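Local structure of beta-hexosaminidase (Neisseria gonorrhoeae, 6JTJ) at residues F118-I130 / F371-S383. The protein probably cleaves terminal beta-1,4-linked N-acetylglucosamine from peptidoglycan fragments during cell-wall recycling. Numbering follows the deposited sequence.
Sequences FTRLPAMNVLGQI and FQAAQAFVAGLAS
Leu381, Thr119 and Ala382 bury the most surface where the last modelled helix of this family 3 glycosidase, residues 369-382, packs against the extended chain and helix start at 118-130, on the outside of its (beta/alpha)-barrel (TIM-barrel-type) domain. The two helix segments run nearly at right angles, 92°, with axes 11.0 Å apart, and the extended residues Thr119 to Pro122 supply most of the contact from their side. Leu381 suits its place because a branched, wholly apolar chain can serve several neighbours: its CB lies 4.0 Å from Pro122 CG, while CD1 reaches Leu127 and CD2 meets Ile130 CD1 at 3.9 Å, the Ile130 chain arriving roughly crosswise. Pro122 adds a compact ring whose CD rests on Val378 CG1, 3.8 Å away.

Thr119 works with both branches. Its methyl CG2, anti to the backbone N (chi1 -57° places OG1 beside that N), lies over the helix backbone, 3.6 Å from Gln375 O, an oxygen that accepts the helix hydrogen bond from Ala379 N. The hydroxyl OG1 instead lies against the aliphatic part of Gln375; it and Gln375 NE2 both hydrogen-bond Glu153 OE2 on helix 136-155, a shared carboxylate that ties the two segments together indirectly. Ala382, with only a methyl, lets the chain come close: its CB sits 3.2 Å from Arg120 O.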
# COMPACT_ATOMS: atom_id res chain seq x y z
N PHE C 118 -11.66 -16.39 14.28
CA PHE C 118 -12.53 -15.26 13.94
C PHE C 118 -13.26 -15.58 12.65
O PHE C 118 -12.74 -16.32 11.82
CB PHE C 118 -11.69 -13.97 13.76
CG PHE C 118 -11.29 -13.32 15.06
CD1 PHE C 118 -10.21 -13.79 15.78
CD2 PHE C 118 -12.00 -12.23 15.55
CE1 PHE C 118 -9.86 -13.21 16.98
CE2 PHE C 118 -11.64 -11.63 16.75
CZ PHE C 118 -10.57 -12.12 17.47
N THR C 119 -14.43 -15.00 12.46
CA THR C 119 -15.06 -15.01 11.16
C THR C 119 -14.18 -14.20 10.20
O THR C 119 -13.73 -13.12 10.56
CB THR C 119 -16.42 -14.33 11.20
OG1 THR C 119 -17.21 -14.98 12.17
CG2 THR C 119 -17.13 -14.40 9.86
N ARG C 120 -13.94 -14.75 9.00
CA ARG C 120 -13.20 -14.02 7.98
C ARG C 120 -14.08 -12.93 7.41
O ARG C 120 -15.19 -13.18 6.99
CB ARG C 120 -12.73 -14.97 6.87
CG ARG C 120 -11.69 -14.37 5.95
CD ARG C 120 -10.33 -14.29 6.62
NE ARG C 120 -9.30 -13.81 5.70
CZ ARG C 120 -9.04 -12.53 5.41
NH1 ARG C 120 -9.73 -11.55 5.99
NH2 ARG C 120 -8.08 -12.24 4.54
N LEU C 121 -13.59 -11.70 7.42
CA LEU C 121 -14.39 -10.55 7.01
C LEU C 121 -14.16 -10.22 5.54
O LEU C 121 -13.04 -10.32 5.05
CB LEU C 121 -14.02 -9.33 7.86
CG LEU C 121 -14.23 -9.48 9.37
CD1 LEU C 121 -13.45 -8.42 10.11
CD2 LEU C 121 -15.70 -9.42 9.73
N PRO C 122 -15.22 -9.80 4.85
CA PRO C 122 -15.06 -9.44 3.47
C PRO C 122 -14.43 -8.08 3.35
O PRO C 122 -14.53 -7.28 4.29
CB PRO C 122 -16.50 -9.35 2.97
CG PRO C 122 -17.27 -8.91 4.18
CD PRO C 122 -16.62 -9.69 5.29
N ALA C 123 -13.80 -7.81 2.21
CA ALA C 123 -13.34 -6.47 1.90
C ALA C 123 -14.57 -5.53 1.79
O ALA C 123 -15.63 -5.95 1.36
CB ALA C 123 -12.56 -6.47 0.61
N MET C 124 -14.41 -4.27 2.17
CA MET C 124 -15.53 -3.33 2.13
C MET C 124 -16.10 -3.11 0.73
O MET C 124 -17.29 -2.80 0.60
CB MET C 124 -15.15 -2.00 2.75
CG MET C 124 -14.86 -2.06 4.24
SD MET C 124 -16.27 -2.64 5.21
CE MET C 124 -15.93 -4.39 5.34
N ASN C 125 -15.32 -3.28 -0.32
CA ASN C 125 -15.88 -3.09 -1.64
C ASN C 125 -16.95 -4.14 -1.99
O ASN C 125 -17.76 -3.90 -2.89
CB ASN C 125 -14.81 -3.03 -2.73
CG ASN C 125 -14.31 -4.38 -3.13
OD1 ASN C 125 -14.09 -5.26 -2.30
ND2 ASN C 125 -14.10 -4.55 -4.42
N VAL C 126 -16.91 -5.28 -1.32
CA VAL C 126 -17.93 -6.30 -1.49
C VAL C 126 -19.29 -5.71 -1.14
O VAL C 126 -20.26 -6.00 -1.81
CB VAL C 126 -17.63 -7.54 -0.64
CG1 VAL C 126 -18.79 -8.51 -0.66
CG2 VAL C 126 -16.37 -8.25 -1.16
N LEU C 127 -19.34 -4.84 -0.12
CA LEU C 127 -20.58 -4.19 0.26
C LEU C 127 -21.04 -3.20 -0.79
O LEU C 127 -22.22 -3.09 -1.06
CB LEU C 127 -20.45 -3.53 1.63
CG LEU C 127 -20.15 -4.53 2.74
CD1 LEU C 127 -19.68 -3.81 4.00
CD2 LEU C 127 -21.35 -5.40 3.04
N GLY C 128 -20.12 -2.51 -1.42
CA GLY C 128 -20.44 -1.62 -2.52
C GLY C 128 -20.90 -2.36 -3.77
O GLY C 128 -21.66 -1.83 -4.58
N GLN C 129 -20.42 -3.58 -3.96
CA GLN C 129 -20.89 -4.40 -5.07
C GLN C 129 -22.32 -4.87 -4.83
O GLN C 129 -23.11 -4.95 -5.78
CB GLN C 129 -19.96 -5.60 -5.28
CG GLN C 129 -18.62 -5.19 -5.84
CD GLN C 129 -17.60 -6.32 -5.86
OE1 GLN C 129 -17.62 -7.23 -5.02
NE2 GLN C 129 -16.72 -6.27 -6.83
N ILE C 130 -22.66 -5.22 -3.59
CA ILE C 130 -24.03 -5.55 -3.23
C ILE C 130 -24.92 -4.33 -3.47
O ILE C 130 -26.03 -4.45 -3.97
CB ILE C 130 -24.15 -5.99 -1.76
CG1 ILE C 130 -23.46 -7.33 -1.56
CG2 ILE C 130 -25.61 -6.11 -1.35
CD1 ILE C 130 -23.31 -7.76 -0.12
N PHE C 371 -26.74 -14.34 16.52
CA PHE C 371 -25.39 -13.96 16.26
C PHE C 371 -24.63 -14.99 15.43
O PHE C 371 -23.90 -14.63 14.50
CB PHE C 371 -24.62 -13.72 17.54
CG PHE C 371 -23.25 -13.23 17.27
CD1 PHE C 371 -23.04 -11.90 16.86
CD2 PHE C 371 -22.19 -14.10 17.34
CE1 PHE C 371 -21.78 -11.44 16.58
CE2 PHE C 371 -20.94 -13.65 17.05
CZ PHE C 371 -20.72 -12.33 16.68
N GLN C 372 -24.83 -16.28 15.73
CA GLN C 372 -24.22 -17.35 14.94
C GLN C 372 -24.65 -17.31 13.47
O GLN C 372 -23.85 -17.58 12.58
CB GLN C 372 -24.49 -18.73 15.55
CG GLN C 372 -23.65 -18.99 16.78
CD GLN C 372 -23.99 -20.32 17.47
OE1 GLN C 372 -23.37 -21.35 17.22
NE2 GLN C 372 -25.00 -20.29 18.32
N ALA C 373 -25.90 -16.93 13.23
CA ALA C 373 -26.37 -16.76 11.85
C ALA C 373 -25.68 -15.59 11.17
O ALA C 373 -25.35 -15.65 9.97
CB ALA C 373 -27.87 -16.56 11.84
N ALA C 374 -25.51 -14.49 11.91
CA ALA C 374 -24.79 -13.33 11.37
C ALA C 374 -23.39 -13.75 10.96
O ALA C 374 -22.93 -13.39 9.87
CB ALA C 374 -24.76 -12.19 12.39
N GLN C 375 -22.73 -14.49 11.84
CA GLN C 375 -21.40 -15.00 11.55
C GLN C 375 -21.34 -15.75 10.24
O GLN C 375 -20.49 -15.46 9.39
CB GLN C 375 -20.92 -15.93 12.66
CG GLN C 375 -20.51 -15.23 13.93
CD GLN C 375 -20.10 -16.23 14.99
OE1 GLN C 375 -20.87 -17.09 15.32
NE2 GLN C 375 -18.92 -16.09 15.53
N ALA C 376 -22.27 -16.68 10.04
CA ALA C 376 -22.28 -17.49 8.82
C ALA C 376 -22.56 -16.64 7.58
O ALA C 376 -21.99 -16.88 6.50
CB ALA C 376 -23.27 -18.63 8.95
N PHE C 377 -23.46 -15.67 7.70
CA PHE C 377 -23.73 -14.76 6.58
C PHE C 377 -22.46 -13.98 6.17
O PHE C 377 -22.15 -13.83 4.99
CB PHE C 377 -24.84 -13.79 6.95
CG PHE C 377 -25.03 -12.67 5.93
CD1 PHE C 377 -25.70 -12.90 4.74
CD2 PHE C 377 -24.53 -11.40 6.16
CE1 PHE C 377 -25.88 -11.88 3.81
CE2 PHE C 377 -24.70 -10.37 5.23
CZ PHE C 377 -25.38 -10.61 4.05
N VAL C 378 -21.75 -13.45 7.17
CA VAL C 378 -20.56 -12.63 6.92
C VAL C 378 -19.46 -13.52 6.33
O VAL C 378 -18.82 -13.17 5.36
CB VAL C 378 -20.12 -11.89 8.20
CG1 VAL C 378 -18.76 -11.25 8.03
CG2 VAL C 378 -21.16 -10.84 8.58
N ALA C 379 -19.27 -14.70 6.92
CA ALA C 379 -18.34 -15.69 6.37
C ALA C 379 -18.61 -15.94 4.89
O ALA C 379 -17.68 -16.13 4.11
CB ALA C 379 -18.42 -17.00 7.14
N GLY C 380 -19.88 -15.97 4.51
CA GLY C 380 -20.28 -16.24 3.14
C GLY C 380 -19.91 -15.13 2.20
O GLY C 380 -19.59 -15.38 1.03
N LEU C 381 -19.98 -13.89 2.68
CA LEU C 381 -19.55 -12.76 1.87
C LEU C 381 -18.05 -12.84 1.61
O LEU C 381 -17.59 -12.47 0.55
CB LEU C 381 -19.88 -11.44 2.55
CG LEU C 381 -21.35 -11.10 2.74
CD1 LEU C 381 -21.46 -9.75 3.43
CD2 LEU C 381 -22.11 -11.09 1.42
N ALA C 382 -17.29 -13.32 2.59
CA ALA C 382 -15.84 -13.45 2.46
C ALA C 382 -15.37 -14.62 1.57
O ALA C 382 -14.21 -14.66 1.20
CB ALA C 382 -15.19 -13.54 3.83
N SER C 383 -16.25 -15.57 1.24
CA SER C 383 -15.87 -16.69 0.36
C SER C 383 -16.37 -16.59 -1.08
O SER C 383 -17.18 -15.75 -1.43
CB SER C 383 -16.33 -17.99 0.98
OG SER C 383 -15.49 -18.29 2.08